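WbbM protein (Klebsiella pneumoniae, PDB 6U4B) probably transfers sugars as a bifunctional, trimeric glycosyltransferase that polymerises O-antigen and binds magnesium. Local coordinates at residues 294-305 against 395-405. Residues are numbered along the deposited sequence; the frame is centred on the assembly and turned at random.
Sequences LNPVFDSAVPVV and LFRRYDKVVFI
Leu294 meets the end of helix 392-395 and Val305 pairs with Phe404, so the incoming chain touches segment 395-405 twice, a worked example of how a Rossmann-like GT-A fold of family 8 type lays its first strand beside the one leading to the metal-binding DxD motif. The backbone N of Leu294 donates to Leu395 O (3.2 Å), while its CD1 branch touches both Leu395 CD2 and Phe396 CE1. Next, Asn295 OD1 receives a weak, bent bond from Arg398 NH1 (N-H...O angle 123°), with amide and guanidinium planes turned steeply against each other. Pro296 then lays CG over one face of the Tyr399 ring, a CH-pi contact 4.0 Å from the centroid. Tyr399 closes a type I turn that begins at Phe396, its backbone N bonded to Phe396 O; its hydroxyl is hydrogen-bonded to Asp334 and more weakly to Arg363, which ties the tip of the side chain to strands 333-340 and 360-366. After a loop that bows away, Pro303 returns to Tyr399, CG reaching CD1 at 3.5 Å, and CB packs on Val402 CG2. Here the parallel strands join: Pro303 O accepts from Val403 N, and Val403 O from Val305 N (2.8 Å). Val304 sits on the same face as Val403, whereas Val305 shares the other with Phe404, whose side chain adjoins Asp406, a magnesium ligand alongside Asp408 and His560. The last bond across the pair, Ile405 N to Val305 O, comes one residue before Asp406, so strand 402-405 leads up to the metal site. On the face it shares with Phe404, Val305 holds CG1 anti to the backbone N (chi1 177°), which brings both methyls to Phe396. CG2 lies over that ring, 3.8 Å from its centroid, and presses tightly on Val402 CG1 at 3.5 Å.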
ATOM      1  N   LEU A 294     -33.678   9.388   7.934  1.00 48.67           N
ATOM      2  CA  LEU A 294     -32.593   8.522   8.366  1.00 49.52           C
ATOM      3  C   LEU A 294     -32.290   8.747   9.841  1.00 52.51           C
ATOM      4  O   LEU A 294     -32.239   9.887  10.310  1.00 58.83           O
ATOM      5  CB  LEU A 294     -31.338   8.766   7.529  1.00 48.04           C
ATOM      6  CG  LEU A 294     -31.455   8.309   6.077  1.00 48.17           C
ATOM      7  CD1 LEU A 294     -30.183   8.611   5.311  1.00 46.66           C
ATOM      8  CD2 LEU A 294     -31.782   6.823   6.014  1.00 51.80           C
ATOM      9  N   ASN A 295     -32.095   7.664  10.559  1.00 51.59           N
ATOM     10  CA  ASN A 295     -31.776   7.817  11.965  1.00 57.02           C
ATOM     11  C   ASN A 295     -30.272   7.725  12.193  1.00 59.43           C
ATOM     12  O   ASN A 295     -29.566   7.031  11.454  1.00 56.31           O
ATOM     13  CB  ASN A 295     -32.483   6.745  12.800  1.00 60.23           C
ATOM     14  CG  ASN A 295     -33.939   7.079  13.057  1.00 66.18           C
ATOM     15  OD1 ASN A 295     -34.774   7.012  12.154  1.00 65.98           O
ATOM     16  ND2 ASN A 295     -34.253   7.442  14.296  1.00 69.22           N
ATOM     17  N   PRO A 296     -29.761   8.433  13.199  1.00 59.93           N
ATOM     18  CA  PRO A 296     -28.339   8.311  13.534  1.00 56.54           C
ATOM     19  C   PRO A 296     -27.989   6.880  13.917  1.00 57.39           C
ATOM     20  O   PRO A 296     -28.794   6.155  14.505  1.00 59.63           O
ATOM     21  CB  PRO A 296     -28.171   9.267  14.720  1.00 55.97           C
ATOM     22  CG  PRO A 296     -29.305  10.238  14.592  1.00 56.76           C
ATOM     23  CD  PRO A 296     -30.444   9.447  14.022  1.00 58.77           C
ATOM     24  N   VAL A 297     -26.770   6.474  13.562  1.00 52.24           N
ATOM     25  CA  VAL A 297     -26.293   5.134  13.885  1.00 57.01           C
ATOM     26  C   VAL A 297     -25.421   5.110  15.137  1.00 58.92           C
ATOM     27  O   VAL A 297     -25.289   4.047  15.764  1.00 63.53           O
ATOM     28  CB  VAL A 297     -25.537   4.512  12.694  1.00 62.28           C
ATOM     29  CG1 VAL A 297     -26.514   4.132  11.596  1.00 67.70           C
ATOM     30  CG2 VAL A 297     -24.496   5.477  12.164  1.00 61.13           C
ATOM     31  N   PHE A 298     -24.822   6.234  15.515  1.00 56.44           N
ATOM     32  CA  PHE A 298     -24.146   6.381  16.793  1.00 60.87           C
ATOM     33  C   PHE A 298     -24.935   7.344  17.669  1.00 62.97           C
ATOM     34  O   PHE A 298     -25.743   8.139  17.181  1.00 64.23           O
ATOM     35  CB  PHE A 298     -22.717   6.906  16.621  1.00 58.82           C
ATOM     36  CG  PHE A 298     -21.894   6.135  15.631  1.00 58.03           C
ATOM     37  CD1 PHE A 298     -21.131   5.053  16.036  1.00 59.92           C
ATOM     38  CD2 PHE A 298     -21.865   6.508  14.297  1.00 53.43           C
ATOM     39  CE1 PHE A 298     -20.365   4.349  15.126  1.00 59.29           C
ATOM     40  CE2 PHE A 298     -21.102   5.809  13.384  1.00 52.60           C
ATOM     41  CZ  PHE A 298     -20.351   4.729  13.798  1.00 55.79           C
ATOM     42  N   ASP A 299     -24.686   7.272  18.978  1.00 68.22           N
ATOM     43  CA  ASP A 299     -25.262   8.267  19.875  1.00 75.29           C
ATOM     44  C   ASP A 299     -24.670   9.647  19.624  1.00 77.64           C
ATOM     45  O   ASP A 299     -25.379  10.654  19.722  1.00 80.40           O
ATOM     46  CB  ASP A 299     -25.049   7.860  21.332  1.00 81.04           C
ATOM     47  CG  ASP A 299     -25.569   8.899  22.305  1.00 85.49           C
ATOM     48  OD1 ASP A 299     -26.799   8.955  22.516  1.00 84.31           O
ATOM     49  OD2 ASP A 299     -24.748   9.668  22.851  1.00 87.42           O
ATOM     50  N   SER A 300     -23.379   9.715  19.303  1.00 78.77           N
ATOM     51  CA  SER A 300     -22.730  10.968  18.947  1.00 79.58           C
ATOM     52  C   SER A 300     -21.713  10.678  17.855  1.00 72.18           C
ATOM     53  O   SER A 300     -20.858   9.803  18.021  1.00 72.12           O
ATOM     54  CB  SER A 300     -22.046  11.610  20.156  1.00 87.26           C
ATOM     55  OG  SER A 300     -20.953  10.825  20.596  1.00 93.37           O
ATOM     56  N   ALA A 301     -21.809  11.406  16.745  1.00 65.08           N
ATOM     57  CA  ALA A 301     -20.918  11.183  15.616  1.00 59.94           C
ATOM     58  C   ALA A 301     -20.860  12.445  14.769  1.00 58.48           C
ATOM     59  O   ALA A 301     -21.583  13.415  15.007  1.00 60.55           O
ATOM     60  CB  ALA A 301     -21.372   9.989  14.773  1.00 54.74           C
ATOM     61  N   VAL A 302     -19.978  12.414  13.775  1.00 52.47           N
ATOM     62  CA  VAL A 302     -19.857  13.473  12.779  1.00 48.98           C
ATOM     63  C   VAL A 302     -20.647  13.055  11.545  1.00 46.26           C
ATOM     64  O   VAL A 302     -20.173  12.218  10.761  1.00 45.92           O
ATOM     65  CB  VAL A 302     -18.386  13.749  12.428  1.00 48.50           C
ATOM     66  CG1 VAL A 302     -18.285  14.849  11.378  1.00 47.64           C
ATOM     67  CG2 VAL A 302     -17.601  14.113  13.678  1.00 48.20           C
ATOM     68  N   PRO A 303     -21.851  13.591  11.335  1.00 44.98           N
ATOM     69  CA  PRO A 303     -22.650  13.207  10.162  1.00 43.40           C
ATOM     70  C   PRO A 303     -22.117  13.891   8.912  1.00 45.01           C
ATOM     71  O   PRO A 303     -22.058  15.121   8.838  1.00 43.55           O
ATOM     72  CB  PRO A 303     -24.063  13.697  10.515  1.00 42.20           C
ATOM     73  CG  PRO A 303     -24.015  14.038  11.988  1.00 44.29           C
ATOM     74  CD  PRO A 303     -22.606  14.464  12.244  1.00 47.36           C
ATOM     75  N   VAL A 304     -21.734  13.088   7.924  1.00 39.50           N
ATOM     76  CA  VAL A 304     -21.165  13.578   6.674  1.00 40.88           C
ATOM     77  C   VAL A 304     -22.051  13.105   5.533  1.00 44.33           C
ATOM     78  O   VAL A 304     -22.328  11.906   5.412  1.00 47.46           O
ATOM     79  CB  VAL A 304     -19.717  13.094   6.483  1.00 38.74           C
ATOM     80  CG1 VAL A 304     -19.164  13.592   5.157  1.00 38.23           C
ATOM     81  CG2 VAL A 304     -18.850  13.555   7.646  1.00 43.80           C
ATOM     82  N   VAL A 305     -22.490  14.041   4.697  1.00 41.53           N
ATOM     83  CA  VAL A 305     -23.418  13.751   3.613  1.00 39.27           C
ATOM     84  C   VAL A 305     -22.731  14.039   2.287  1.00 37.65           C
ATOM     85  O   VAL A 305     -22.205  15.139   2.077  1.00 39.80           O
ATOM     86  CB  VAL A 305     -24.718  14.562   3.751  1.00 43.14           C
ATOM     87  CG1 VAL A 305     -25.636  14.290   2.570  1.00 42.27           C
ATOM     88  CG2 VAL A 305     -25.403  14.200   5.048  1.00 39.88           C
ATOM     89  N   LEU A 395     -34.548  14.987   4.877  1.00 44.45           N
ATOM     90  CA  LEU A 395     -34.108  13.610   5.083  1.00 43.55           C
ATOM     91  C   LEU A 395     -33.366  13.454   6.405  1.00 44.76           C
ATOM     92  O   LEU A 395     -33.508  12.433   7.089  1.00 43.01           O
ATOM     93  CB  LEU A 395     -33.227  13.164   3.918  1.00 42.29           C
ATOM     94  CG  LEU A 395     -32.754  11.709   3.953  1.00 44.09           C
ATOM     95  CD1 LEU A 395     -33.945  10.763   3.841  1.00 46.36           C
ATOM     96  CD2 LEU A 395     -31.735  11.438   2.855  1.00 43.30           C
ATOM     97  N   PHE A 396     -32.577  14.461   6.787  1.00 40.08           N
ATOM     98  CA  PHE A 396     -31.757  14.407   7.991  1.00 39.87           C
ATOM     99  C   PHE A 396     -32.358  15.206   9.142  1.00 42.14           C
ATOM    100  O   PHE A 396     -31.627  15.660  10.028  1.00 45.89           O
ATOM    101  CB  PHE A 396     -30.340  14.891   7.680  1.00 40.05           C
ATOM    102  CG  PHE A 396     -29.605  14.002   6.721  1.00 37.33           C
ATOM    103  CD1 PHE A 396     -28.870  12.926   7.186  1.00 38.90           C
ATOM    104  CD2 PHE A 396     -29.666  14.227   5.356  1.00 37.81           C
ATOM    105  CE1 PHE A 396     -28.198  12.098   6.312  1.00 39.42           C
ATOM    106  CE2 PHE A 396     -28.994  13.400   4.473  1.00 38.10           C
ATOM    107  CZ  PHE A 396     -28.261  12.331   4.953  1.00 38.71           C
ATOM    108  N   ARG A 397     -33.685  15.355   9.164  1.00 45.62           N
ATOM    109  CA  ARG A 397     -34.354  16.183  10.162  1.00 46.66           C
ATOM    110  C   ARG A 397     -34.215  15.649  11.583  1.00 48.96           C
ATOM    111  O   ARG A 397     -34.546  16.372  12.528  1.00 49.80           O
ATOM    112  CB  ARG A 397     -35.837  16.335   9.813  1.00 49.28           C
ATOM    113  CG  ARG A 397     -36.627  15.029   9.779  1.00 49.15           C
ATOM    114  CD  ARG A 397     -38.093  15.295   9.455  1.00 49.10           C
ATOM    115  NE  ARG A 397     -38.868  14.065   9.315  1.00 53.25           N
ATOM    116  CZ  ARG A 397     -38.965  13.370   8.187  1.00 55.14           C
ATOM    117  NH1 ARG A 397     -38.325  13.777   7.099  1.00 48.58           N
ATOM    118  NH2 ARG A 397     -39.697  12.262   8.148  1.00 59.99           N
ATOM    119  N   ARG A 398     -33.736  14.420  11.763  1.00 50.18           N
ATOM    120  CA  ARG A 398     -33.494  13.874  13.092  1.00 53.66           C
ATOM    121  C   ARG A 398     -32.075  14.122  13.583  1.00 52.00           C
ATOM    122  O   ARG A 398     -31.725  13.673  14.680  1.00 56.24           O
ATOM    123  CB  ARG A 398     -33.808  12.375  13.107  1.00 59.74           C
ATOM    124  CG  ARG A 398     -35.297  12.099  13.046  1.00 64.31           C
ATOM    125  CD  ARG A 398     -35.614  10.659  12.702  1.00 70.74           C
ATOM    126  NE  ARG A 398     -36.938  10.558  12.099  1.00 78.38           N
ATOM    127  CZ  ARG A 398     -37.575   9.417  11.863  1.00 80.90           C
ATOM    128  NH1 ARG A 398     -37.014   8.261  12.188  1.00 81.76           N
ATOM    129  NH2 ARG A 398     -38.778   9.435  11.308  1.00 83.79           N
ATOM    130  N   TYR A 399     -31.260  14.825  12.806  1.00 46.37           N
ATOM    131  CA  TYR A 399     -29.918  15.219  13.204  1.00 48.92           C
ATOM    132  C   TYR A 399     -29.922  16.666  13.682  1.00 50.69           C
ATOM    133  O   TYR A 399     -30.706  17.491  13.206  1.00 49.17           O
ATOM    134  CB  TYR A 399     -28.939  15.066  12.037  1.00 48.58           C
ATOM    135  CG  TYR A 399     -28.598  13.639  11.676  1.00 48.33           C
ATOM    136  CD1 TYR A 399     -27.358  13.105  11.994  1.00 47.83           C
ATOM    137  CD2 TYR A 399     -29.510  12.826  11.010  1.00 46.39           C
ATOM    138  CE1 TYR A 399     -27.030  11.803  11.664  1.00 45.33           C
ATOM    139  CE2 TYR A 399     -29.192  11.519  10.677  1.00 47.58           C
ATOM    140  CZ  TYR A 399     -27.948  11.014  11.008  1.00 49.25           C
ATOM    141  OH  TYR A 399     -27.618   9.716  10.680  1.00 48.17           O
ATOM    142  N   ASP A 400     -29.039  16.971  14.635  1.00 54.31           N
ATOM    143  CA  ASP A 400     -28.874  18.359  15.059  1.00 58.47           C
ATOM    144  C   ASP A 400     -28.077  19.150  14.029  1.00 50.53           C
ATOM    145  O   ASP A 400     -28.530  20.198  13.553  1.00 52.13           O
ATOM    146  CB  ASP A 400     -28.197  18.429  16.429  1.00 69.99           C
ATOM    147  CG  ASP A 400     -29.146  18.110  17.565  1.00 82.25           C
ATOM    148  OD1 ASP A 400     -28.669  17.678  18.638  1.00 86.50           O
ATOM    149  OD2 ASP A 400     -30.370  18.278  17.381  1.00 85.46           O
ATOM    150  N   LYS A 401     -26.889  18.665  13.674  1.00 46.40           N
ATOM    151  CA  LYS A 401     -26.069  19.298  12.652  1.00 45.22           C
ATOM    152  C   LYS A 401     -25.491  18.237  11.726  1.00 45.86           C
ATOM    153  O   LYS A 401     -25.232  17.102  12.133  1.00 47.53           O
ATOM    154  CB  LYS A 401     -24.937  20.141  13.264  1.00 47.23           C
ATOM    155  CG  LYS A 401     -25.427  21.389  13.975  1.00 54.97           C
ATOM    156  CD  LYS A 401     -24.297  22.363  14.266  1.00 56.14           C
ATOM    157  CE  LYS A 401     -23.294  21.785  15.246  1.00 59.74           C
ATOM    158  NZ  LYS A 401     -22.285  22.801  15.653  1.00 60.66           N
ATOM    159  N   VAL A 402     -25.280  18.633  10.474  1.00 44.05           N
ATOM    160  CA  VAL A 402     -24.841  17.744   9.404  1.00 45.84           C
ATOM    161  C   VAL A 402     -23.879  18.510   8.501  1.00 40.37           C
ATOM    162  O   VAL A 402     -24.106  19.682   8.188  1.00 38.83           O
ATOM    163  CB  VAL A 402     -26.050  17.214   8.601  1.00 46.48           C
ATOM    164  CG1 VAL A 402     -25.681  16.977   7.150  1.00 45.47           C
ATOM    165  CG2 VAL A 402     -26.605  15.949   9.237  1.00 41.59           C
ATOM    166  N   VAL A 403     -22.802  17.846   8.084  1.00 34.21           N
ATOM    167  CA  VAL A 403     -21.802  18.436   7.200  1.00 35.82           C
ATOM    168  C   VAL A 403     -21.977  17.848   5.807  1.00 34.78           C
ATOM    169  O   VAL A 403     -21.787  16.641   5.609  1.00 37.72           O
ATOM    170  CB  VAL A 403     -20.374  18.198   7.714  1.00 41.39           C
ATOM    171  CG1 VAL A 403     -19.362  18.827   6.772  1.00 37.26           C
ATOM    172  CG2 VAL A 403     -20.220  18.750   9.122  1.00 46.75           C
ATOM    173  N   PHE A 404     -22.343  18.691   4.843  1.00 35.56           N
ATOM    174  CA  PHE A 404     -22.328  18.283   3.445  1.00 37.62           C
ATOM    175  C   PHE A 404     -20.997  18.654   2.808  1.00 37.29           C
ATOM    176  O   PHE A 404     -20.416  19.699   3.114  1.00 37.31           O
ATOM    177  CB  PHE A 404     -23.465  18.928   2.646  1.00 34.36           C
ATOM    178  CG  PHE A 404     -23.344  18.710   1.157  1.00 39.45           C
ATOM    179  CD1 PHE A 404     -23.912  17.595   0.566  1.00 42.02           C
ATOM    180  CD2 PHE A 404     -22.631  19.599   0.358  1.00 44.04           C
ATOM    181  CE1 PHE A 404     -23.787  17.375  -0.790  1.00 43.70           C
ATOM    182  CE2 PHE A 404     -22.493  19.377  -0.997  1.00 39.83           C
ATOM    183  CZ  PHE A 404     -23.078  18.268  -1.572  1.00 41.82           C
ATOM    184  N   ILE A 405     -20.534  17.805   1.894  1.00 38.64           N
ATOM    185  CA  ILE A 405     -19.306  18.085   1.157  1.00 32.45           C
ATOM    186  C   ILE A 405     -19.453  17.548  -0.260  1.00 30.35           C
ATOM    187  O   ILE A 405     -19.981  16.453  -0.471  1.00 34.86           O
ATOM    188  CB  ILE A 405     -18.073  17.496   1.882  1.00 37.89           C
ATOM    189  CG1 ILE A 405     -16.778  17.846   1.140  1.00 39.23           C
ATOM    190  CG2 ILE A 405     -18.213  15.986   2.078  1.00 39.26           C
ATOM    191  CD1 ILE A 405     -15.525  17.473   1.907  1.00 41.43           C
TER